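Local coordinates for protein rhamnonate dehydratase (Gibberella zeae PH-1, PDB 3FXG) that probably dehydrates rhamnonate, as a magnesium-dependent lyase of the enolase superfamily, at residues D165-G170 with W246-L251; T174-M179 with P215-M220; L261-R264 with K270-T273. All blocks are in the same frame, centred on the assembly; numbering follows the deposited sequence.

Interaction 1 (D165-G170 with W246-L251). With MG (magnesium ion), chain I.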
loop_
_atom_site.group_PDB
_atom_site.type_symbol
_atom_site.label_atom_id
_atom_site.label_comp_id
_atom_site.label_asym_id
_atom_site.label_seq_id
_atom_site.Cartn_x
_atom_site.Cartn_y
_atom_site.Cartn_z
ATOM N N ASP A 165 -36.398 -0.506 -17.679
ATOM C CA ASP A 165 -36.255 -1.881 -18.150
ATOM C C ASP A 165 -35.938 -2.833 -16.997
ATOM O O ASP A 165 -35.124 -2.521 -16.124
ATOM C CB ASP A 165 -35.165 -1.961 -19.220
ATOM C CG ASP A 165 -35.532 -1.193 -20.475
ATOM O OD1 ASP A 165 -36.609 -1.470 -21.044
ATOM O OD2 ASP A 165 -34.750 -0.315 -20.893
ATOM N N PHE A 166 -36.587 -3.994 -17.006
ATOM C CA PHE A 166 -36.418 -4.995 -15.957
ATOM C C PHE A 166 -35.779 -6.294 -16.419
ATOM O O PHE A 166 -35.864 -6.672 -17.587
ATOM C CB PHE A 166 -37.774 -5.406 -15.369
ATOM C CG PHE A 166 -38.481 -4.333 -14.596
ATOM C CD1 PHE A 166 -38.819 -4.544 -13.261
ATOM C CD2 PHE A 166 -38.874 -3.145 -15.207
ATOM C CE1 PHE A 166 -39.543 -3.589 -12.548
ATOM C CE2 PHE A 166 -39.598 -2.185 -14.502
ATOM C CZ PHE A 166 -39.934 -2.407 -13.170
ATOM N N TYR A 167 -35.154 -6.983 -15.470
ATOM C CA TYR A 167 -34.605 -8.303 -15.721
ATOM C C TYR A 167 -35.457 -9.118 -14.746
ATOM O O TYR A 167 -35.961 -8.576 -13.763
ATOM C CB TYR A 167 -33.101 -8.377 -15.411
ATOM C CG TYR A 167 -32.693 -8.268 -13.961
ATOM C CD1 TYR A 167 -32.730 -9.379 -13.119
ATOM C CD2 TYR A 167 -32.204 -7.066 -13.447
ATOM C CE1 TYR A 167 -32.281 -9.300 -11.804
ATOM C CE2 TYR A 167 -31.754 -6.976 -12.134
ATOM C CZ TYR A 167 -31.793 -8.096 -11.320
ATOM O OH TYR A 167 -31.328 -8.017 -10.027
ATOM N N CYS A 168 -35.652 -10.399 -15.017
ATOM C CA CYS A 168 -36.508 -11.201 -14.159
ATOM C C CYS A 168 -35.763 -12.234 -13.329
ATOM O O CYS A 168 -34.988 -13.027 -13.865
ATOM C CB CYS A 168 -37.570 -11.895 -15.019
ATOM S SG CYS A 168 -38.796 -12.837 -14.099
ATOM N N THR A 169 -36.006 -12.216 -12.021
ATOM C CA THR A 169 -35.375 -13.166 -11.107
ATOM C C THR A 169 -36.342 -14.316 -10.859
ATOM O O THR A 169 -37.457 -14.111 -10.378
ATOM C CB THR A 169 -35.024 -12.511 -9.755
ATOM O OG1 THR A 169 -34.160 -11.391 -9.980
ATOM C CG2 THR A 169 -34.326 -13.509 -8.841
ATOM N N GLY A 170 -35.912 -15.526 -11.199
ATOM C CA GLY A 170 -36.765 -16.686 -11.013
ATOM C C GLY A 170 -36.168 -17.945 -11.610
ATOM O O GLY A 170 -35.135 -17.895 -12.273
ATOM N N TRP A 246 -23.468 -11.838 -14.507
ATOM C CA TRP A 246 -22.906 -11.473 -13.215
ATOM C C TRP A 246 -23.298 -12.468 -12.135
ATOM O O TRP A 246 -24.308 -13.168 -12.249
ATOM C CB TRP A 246 -23.295 -10.040 -12.802
ATOM C CG TRP A 246 -24.675 -9.844 -12.207
ATOM C CD1 TRP A 246 -25.162 -10.389 -11.049
ATOM C CD2 TRP A 246 -25.705 -8.978 -12.704
ATOM N NE1 TRP A 246 -26.428 -9.910 -10.795
ATOM C CE2 TRP A 246 -26.784 -9.043 -11.794
ATOM C CE3 TRP A 246 -25.819 -8.150 -13.831
ATOM C CZ2 TRP A 246 -27.966 -8.310 -11.977
ATOM C CZ3 TRP A 246 -26.994 -7.420 -14.013
ATOM C CH2 TRP A 246 -28.051 -7.507 -13.087
ATOM N N TRP A 247 -22.471 -12.530 -11.096
ATOM C CA TRP A 247 -22.687 -13.420 -9.965
ATOM C C TRP A 247 -23.084 -12.552 -8.781
ATOM O O TRP A 247 -22.333 -11.657 -8.378
ATOM C CB TRP A 247 -21.406 -14.199 -9.671
ATOM C CG TRP A 247 -21.024 -15.116 -10.794
ATOM C CD1 TRP A 247 -20.365 -14.782 -11.942
ATOM C CD2 TRP A 247 -21.313 -16.514 -10.889
ATOM N NE1 TRP A 247 -20.226 -15.888 -12.747
ATOM C CE2 TRP A 247 -20.799 -16.966 -12.123
ATOM C CE3 TRP A 247 -21.957 -17.432 -10.047
ATOM C CZ2 TRP A 247 -20.909 -18.297 -12.540
ATOM C CZ3 TRP A 247 -22.066 -18.761 -10.463
ATOM C CH2 TRP A 247 -21.544 -19.175 -11.697
ATOM N N GLU A 248 -24.261 -12.831 -8.228
ATOM C CA GLU A 248 -24.821 -12.042 -7.135
ATOM C C GLU A 248 -24.726 -12.606 -5.719
ATOM O O GLU A 248 -25.008 -13.779 -5.473
ATOM C CB GLU A 248 -26.284 -11.733 -7.461
ATOM C CG GLU A 248 -26.957 -10.763 -6.510
ATOM C CD GLU A 248 -28.270 -10.244 -7.066
ATOM O OE1 GLU A 248 -28.321 -9.942 -8.278
ATOM O OE2 GLU A 248 -29.245 -10.130 -6.295
ATOM N N GLU A 249 -24.348 -11.729 -4.791
ATOM C CA GLU A 249 -24.209 -12.050 -3.372
ATOM C C GLU A 249 -23.561 -13.405 -3.105
ATOM O O GLU A 249 -24.104 -14.230 -2.368
ATOM C CB GLU A 249 -25.578 -11.977 -2.678
ATOM C CG GLU A 249 -25.482 -11.503 -1.226
ATOM C CD GLU A 249 -26.833 -11.329 -0.542
ATOM O OE1 GLU A 249 -26.857 -10.729 0.555
ATOM O OE2 GLU A 249 -27.863 -11.793 -1.083
ATOM N N CYS A 250 -22.393 -13.628 -3.701
ATOM C CA CYS A 250 -21.664 -14.878 -3.522
ATOM C C CYS A 250 -21.210 -15.079 -2.085
ATOM O O CYS A 250 -21.219 -16.198 -1.576
ATOM C CB CYS A 250 -20.429 -14.913 -4.419
ATOM S SG CYS A 250 -20.786 -14.900 -6.176
ATOM N N LEU A 251 -20.816 -13.990 -1.433
ATOM C CA LEU A 251 -20.325 -14.063 -0.063
ATOM C C LEU A 251 -21.290 -13.555 0.996
ATOM O O LEU A 251 -22.279 -12.879 0.700
ATOM C CB LEU A 251 -19.022 -13.267 0.061
ATOM C CG LEU A 251 -17.914 -13.575 -0.952
ATOM C CD1 LEU A 251 -16.719 -12.654 -0.691
ATOM C CD2 LEU A 251 -17.503 -15.033 -0.840
HETATM MG MG MG I . -30.332 -11.246 -4.697
HETATM O O HOH W 1 -29.399 -12.623 -3.128
HETATM O O HOH W 2 -32.524 -10.775 -5.760
#
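Glu248 OE1, which lies near the hydroxyl of Tyr167 (4.0 Å to OH), is gripped by several donors. The indole N-H of Trp246 reaches it from two residues back on the same strand, NE1 to OE1 3.1 Å, with an N-H...O angle of 160°. The bond uses the anti lone pair of OE1 and lies close to the indole plane. Gln296 NE2 donates to the same oxygen, and Lys185 NZ forms a salt bridge with it; this lysine is also hydrogen-bonded to Tyr167 OH, so one ammonium group ties the two segments together. The other carboxylate oxygen, OE2, binds the magnesium ion at 2.2 Å. Asp222 and Glu275 complete the protein part of the metal site, the three acidic ligands of an enolase-superfamily barrel carried at the C-terminal ends of its strands. Within that barrel, strands 163-169 and 246-248 are not neighbours, and their closest CA atoms, those of Tyr167 and Trp246, are 12.4 Å apart. Two aromatic side chains span the interior. The outer edge of the Trp246 six-membered ring points at one face of Tyr167, CH2 to CE2 3.9 Å, in a T-shaped pair with planes at 89° and centroids 5.4 Å apart. In both residues CG sits between the backbone N and the carbonyl carbon (chi1 69° in Tyr167), which directs the rings at each other. Two waters also bind the metal; the one 2.3 Å from magnesium donates a hydrogen bond to Glu249 OE2.

Interaction 2 (T174-M179 with P215-M220)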
loop_
_atom_site.group_PDB
_atom_site.type_symbol
_atom_site.label_atom_id
_atom_site.label_comp_id
_atom_site.label_asym_id
_atom_site.label_seq_id
_atom_site.Cartn_x
_atom_site.Cartn_y
_atom_site.Cartn_z
ATOM N N THR A 174 -36.491 -18.773 -19.496
ATOM C CA THR A 174 -37.138 -18.787 -20.810
ATOM C C THR A 174 -38.424 -17.966 -20.739
ATOM O O THR A 174 -38.837 -17.355 -21.721
ATOM C CB THR A 174 -37.487 -20.226 -21.297
ATOM O OG1 THR A 174 -38.256 -20.905 -20.298
ATOM C CG2 THR A 174 -36.218 -21.019 -21.599
ATOM N N ALA A 175 -39.050 -17.951 -19.565
ATOM C CA ALA A 175 -40.278 -17.187 -19.364
ATOM C C ALA A 175 -39.943 -15.697 -19.324
ATOM O O ALA A 175 -40.654 -14.872 -19.897
ATOM C CB ALA A 175 -40.956 -17.610 -18.068
ATOM N N ALA A 176 -38.851 -15.358 -18.646
ATOM C CA ALA A 176 -38.419 -13.969 -18.559
ATOM C C ALA A 176 -38.180 -13.446 -19.974
ATOM O O ALA A 176 -38.630 -12.358 -20.339
ATOM C CB ALA A 176 -37.137 -13.874 -17.741
ATOM N N LYS A 177 -37.475 -14.237 -20.773
ATOM C CA LYS A 177 -37.178 -13.859 -22.146
ATOM C C LYS A 177 -38.471 -13.662 -22.944
ATOM O O LYS A 177 -38.630 -12.670 -23.652
ATOM C CB LYS A 177 -36.318 -14.944 -22.798
ATOM C CG LYS A 177 -35.956 -14.698 -24.251
ATOM C CD LYS A 177 -35.122 -15.853 -24.785
ATOM C CE LYS A 177 -34.755 -15.665 -26.244
ATOM N NZ LYS A 177 -33.969 -16.830 -26.733
ATOM N N ALA A 178 -39.395 -14.607 -22.813
ATOM C CA ALA A 178 -40.665 -14.544 -23.529
ATOM C C ALA A 178 -41.520 -13.344 -23.120
ATOM O O ALA A 178 -42.198 -12.744 -23.956
ATOM C CB ALA A 178 -41.449 -15.842 -23.315
HETATM N N MSE A 179 -41.480 -12.992 -21.838
HETATM C CA MSE A 179 -42.269 -11.874 -21.331
HETATM C C MSE A 179 -41.707 -10.491 -21.638
HETATM O O MSE A 179 -42.360 -9.483 -21.371
HETATM C CB MSE A 179 -42.480 -12.017 -19.824
HETATM C CG MSE A 179 -43.299 -13.238 -19.439
HETATM SE SE MSE A 179 -43.799 -13.228 -17.578
HETATM C CE MSE A 179 -42.227 -14.090 -16.845
ATOM N N PRO A 215 -27.397 -18.433 -26.726
ATOM C CA PRO A 215 -26.129 -17.784 -26.383
ATOM C C PRO A 215 -26.159 -16.291 -26.074
ATOM O O PRO A 215 -25.264 -15.784 -25.399
ATOM C CB PRO A 215 -25.265 -18.088 -27.599
ATOM C CG PRO A 215 -26.262 -17.989 -28.714
ATOM C CD PRO A 215 -27.438 -18.769 -28.162
ATOM N N ASP A 216 -27.180 -15.585 -26.551
ATOM C CA ASP A 216 -27.246 -14.143 -26.341
ATOM C C ASP A 216 -28.028 -13.620 -25.139
ATOM O O ASP A 216 -27.712 -12.549 -24.619
ATOM C CB ASP A 216 -27.783 -13.465 -27.602
ATOM C CG ASP A 216 -27.065 -13.919 -28.856
ATOM O OD1 ASP A 216 -25.828 -14.069 -28.814
ATOM O OD2 ASP A 216 -27.736 -14.119 -29.887
ATOM N N PHE A 217 -29.046 -14.351 -24.697
ATOM C CA PHE A 217 -29.847 -13.885 -23.571
ATOM C C PHE A 217 -29.054 -13.809 -22.264
ATOM O O PHE A 217 -28.511 -14.808 -21.796
ATOM C CB PHE A 217 -31.064 -14.786 -23.371
ATOM C CG PHE A 217 -32.081 -14.212 -22.430
ATOM C CD1 PHE A 217 -32.818 -13.083 -22.789
ATOM C CD2 PHE A 217 -32.287 -14.776 -21.177
ATOM C CE1 PHE A 217 -33.745 -12.525 -21.910
ATOM C CE2 PHE A 217 -33.211 -14.225 -20.292
ATOM C CZ PHE A 217 -33.941 -13.099 -20.659
ATOM N N PRO A 218 -28.985 -12.616 -21.655
ATOM C CA PRO A 218 -28.247 -12.452 -20.399
ATOM C C PRO A 218 -28.783 -13.310 -19.256
ATOM O O PRO A 218 -29.980 -13.316 -18.976
ATOM C CB PRO A 218 -28.385 -10.957 -20.106
ATOM C CG PRO A 218 -28.502 -10.352 -21.476
ATOM C CD PRO A 218 -29.444 -11.312 -22.164
ATOM N N ILE A 219 -27.882 -14.038 -18.604
ATOM C CA ILE A 219 -28.235 -14.885 -17.473
ATOM C C ILE A 219 -27.357 -14.500 -16.289
ATOM O O ILE A 219 -26.130 -14.469 -16.401
ATOM C CB ILE A 219 -28.003 -16.384 -17.777
ATOM C CG1 ILE A 219 -29.000 -16.865 -18.831
ATOM C CG2 ILE A 219 -28.148 -17.210 -16.496
ATOM C CD1 ILE A 219 -28.816 -18.313 -19.223
HETATM N N MSE A 220 -27.995 -14.194 -15.167
HETATM C CA MSE A 220 -27.288 -13.828 -13.947
HETATM C C MSE A 220 -27.526 -14.945 -12.930
HETATM O O MSE A 220 -28.503 -15.684 -13.037
HETATM C CB MSE A 220 -27.818 -12.498 -13.397
HETATM C CG MSE A 220 -27.526 -11.282 -14.276
HETATM SE SE MSE A 220 -28.556 -11.192 -15.929
HETATM C CE MSE A 220 -29.940 -9.963 -15.356
#
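Lys177 lays the start of its side chain over one face of the Phe217 ring. CB stands 3.8 Å from the ring centroid and 17° off the normal, a CH-pi contact displaced toward the rim, where its nearest ring atom is CE1 at 3.6 Å. CG follows at 3.8 Å from Phe217 CD1, and CD passes on near the same side of the ring. The lysine chain is fully extended, with CG anti to the backbone N (chi1 179°), and it runs past the phenyl group in the opposite direction, leading its ammonium end away from the ring. Ala176 adds a looser apolar contact at the far end of the ring, its CB 4.4 Å from Phe217 CZ.

In the next shell, Lys177 NZ is hydrogen-bonded to the carbonyl oxygen of Val213, at the end of helix 195-213, while Phe217 O accepts a bond from Arg210 NH1 of that helix. Both sides of the contact are thus tied to the helix that precedes strand 219-222. The contact joins the short helix 173-179 to the loop entering that strand, on the outside of the barrel domain. Beyond it, Pro218 packs against His196 of a second subunit.

The lysine therefore plays two roles: its methylenes supply an apolar cover for the phenyl face, while its charged end reaches a backbone carbonyl beyond the ring.

Interaction 3 (L261-R264 with K270-T273)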
loop_
_atom_site.group_PDB
_atom_site.type_symbol
_atom_site.label_atom_id
_atom_site.label_comp_id
_atom_site.label_asym_id
_atom_site.label_seq_id
_atom_site.Cartn_x
_atom_site.Cartn_y
_atom_site.Cartn_z
ATOM N N LEU A 261 -10.295 -10.592 -3.310
ATOM C CA LEU A 261 -9.677 -11.866 -3.655
ATOM C C LEU A 261 -10.385 -12.469 -4.865
ATOM O O LEU A 261 -9.750 -13.050 -5.748
ATOM C CB LEU A 261 -9.767 -12.832 -2.470
ATOM C CG LEU A 261 -9.106 -12.385 -1.161
ATOM C CD1 LEU A 261 -9.526 -13.325 -0.038
ATOM C CD2 LEU A 261 -7.592 -12.379 -1.318
ATOM N N ILE A 262 -11.705 -12.335 -4.903
ATOM C CA ILE A 262 -12.470 -12.868 -6.022
ATOM C C ILE A 262 -12.092 -12.142 -7.312
ATOM O O ILE A 262 -11.935 -12.767 -8.362
ATOM C CB ILE A 262 -13.992 -12.747 -5.762
ATOM C CG1 ILE A 262 -14.407 -13.747 -4.674
ATOM C CG2 ILE A 262 -14.772 -13.030 -7.038
ATOM C CD1 ILE A 262 -15.858 -13.636 -4.258
ATOM N N LYS A 263 -11.927 -10.824 -7.231
ATOM C CA LYS A 263 -11.560 -10.041 -8.407
ATOM C C LYS A 263 -10.131 -10.329 -8.867
ATOM O O LYS A 263 -9.823 -10.216 -10.053
ATOM C CB LYS A 263 -11.732 -8.548 -8.122
ATOM C CG LYS A 263 -13.175 -8.054 -8.200
ATOM C CD LYS A 263 -13.692 -8.067 -9.638
ATOM C CE LYS A 263 -15.039 -7.363 -9.747
ATOM N NZ LYS A 263 -15.536 -7.320 -11.153
ATOM N N ARG A 264 -9.258 -10.698 -7.937
ATOM C CA ARG A 264 -7.880 -11.014 -8.298
ATOM C C ARG A 264 -7.890 -12.251 -9.190
ATOM O O ARG A 264 -7.088 -12.377 -10.114
ATOM C CB ARG A 264 -7.036 -11.289 -7.045
ATOM C CG ARG A 264 -5.642 -11.828 -7.353
ATOM C CD ARG A 264 -4.773 -11.972 -6.102
ATOM N NE ARG A 264 -5.233 -13.029 -5.205
ATOM C CZ ARG A 264 -4.645 -13.332 -4.051
ATOM N NH1 ARG A 264 -3.571 -12.657 -3.656
ATOM N NH2 ARG A 264 -5.129 -14.303 -3.289
ATOM N N LYS A 270 -18.203 -10.045 -13.671
ATOM C CA LYS A 270 -18.961 -9.123 -12.833
ATOM C C LYS A 270 -19.523 -9.763 -11.566
ATOM O O LYS A 270 -20.048 -10.880 -11.594
ATOM C CB LYS A 270 -20.112 -8.503 -13.638
ATOM C CG LYS A 270 -19.661 -7.690 -14.851
ATOM C CD LYS A 270 -20.767 -6.751 -15.328
ATOM C CE LYS A 270 -21.822 -7.477 -16.132
ATOM N NZ LYS A 270 -21.297 -7.868 -17.468
ATOM N N PHE A 271 -19.408 -9.039 -10.457
ATOM C CA PHE A 271 -19.914 -9.493 -9.166
ATOM C C PHE A 271 -20.758 -8.385 -8.553
ATOM O O PHE A 271 -20.448 -7.204 -8.720
ATOM C CB PHE A 271 -18.747 -9.845 -8.244
ATOM C CG PHE A 271 -17.977 -11.044 -8.701
ATOM C CD1 PHE A 271 -18.432 -12.326 -8.409
ATOM C CD2 PHE A 271 -16.846 -10.894 -9.496
ATOM C CE1 PHE A 271 -17.773 -13.448 -8.908
ATOM C CE2 PHE A 271 -16.178 -12.010 -10.003
ATOM C CZ PHE A 271 -16.646 -13.290 -9.709
ATOM N N THR A 272 -21.825 -8.766 -7.854
ATOM C CA THR A 272 -22.715 -7.793 -7.229
ATOM C C THR A 272 -23.107 -8.260 -5.832
ATOM O O THR A 272 -22.903 -9.420 -5.477
ATOM C CB THR A 272 -24.018 -7.611 -8.047
ATOM O OG1 THR A 272 -24.873 -8.744 -7.839
ATOM C CG2 THR A 272 -23.707 -7.498 -9.540
ATOM N N THR A 273 -23.664 -7.347 -5.044
ATOM C CA THR A 273 -24.112 -7.670 -3.694
ATOM C C THR A 273 -24.712 -6.422 -3.065
ATOM O O THR A 273 -24.754 -5.362 -3.698
ATOM C CB THR A 273 -22.943 -8.162 -2.806
ATOM O OG1 THR A 273 -23.454 -8.635 -1.556
ATOM C CG2 THR A 273 -21.955 -7.025 -2.535
#
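A chi1 of -71° in Ile262 puts its CG2 methyl anti to the backbone N and carries it onto the ring of Phe271, which the strand holds out toward the helix. This is the helix-to-strand packing of a beta-alpha-beta unit, strand 246-248, helix 259-265 and strand 270-273, in the TIM-barrel-like domain. CG2 of Ile262 sits over one face of the phenyl ring, 3.4 Å from its centroid and 19° off the normal, a close CH-pi contact offset toward the rim. Lys263 approaches instead at the ring edge. Its chain bends at chi2 (-70°) and then straightens, sliding past the phenyl group in the opposite direction and bringing CE to 4.0 Å from Phe271 CD2.

Continuing past the edge, the ammonium group (NZ) of Lys263 forms a salt bridge with Asp293 and a hydrogen bond to Val269 O. Asp293 OD2 also accepts the backbone N-H of Phe271, so one carboxylate oxygen links the lysine and the strand, probably easing the burial of the charge. Thr232 and Val236 of helix 229-238 also pack against Phe271, with Thr232 touching Ile262 as well. Of the ring carbons, CZ comes nearest to the isoleucine methyl, 3.3 Å from Ile262 CG2, and CE2 is almost as close.

The three contacts sample the barrel domain from its interior to its outer layer. Interaction 1 spans the inside between strands 163-169 and 246-248, beside the magnesium site. Outside the barrel, interaction 2 packs helix 173-179 on the loop entering strand 219-222, and interaction 3 packs helix 259-265 on strand 270-273. Along the chain, interaction 2 is nested within the loop closed by interaction 1, and interaction 3 follows. Centres of 1 and 2 lie about 12 Å apart, joined by Met220 against Trp246 and Tyr167; those of 1 and 3, about 14 Å apart, by pairing of strands 246-248 and 270-273. Interactions 2 and 3, centres about 23 Å apart, meet only through the sheet, with interaction 1, beside the metal, touching both.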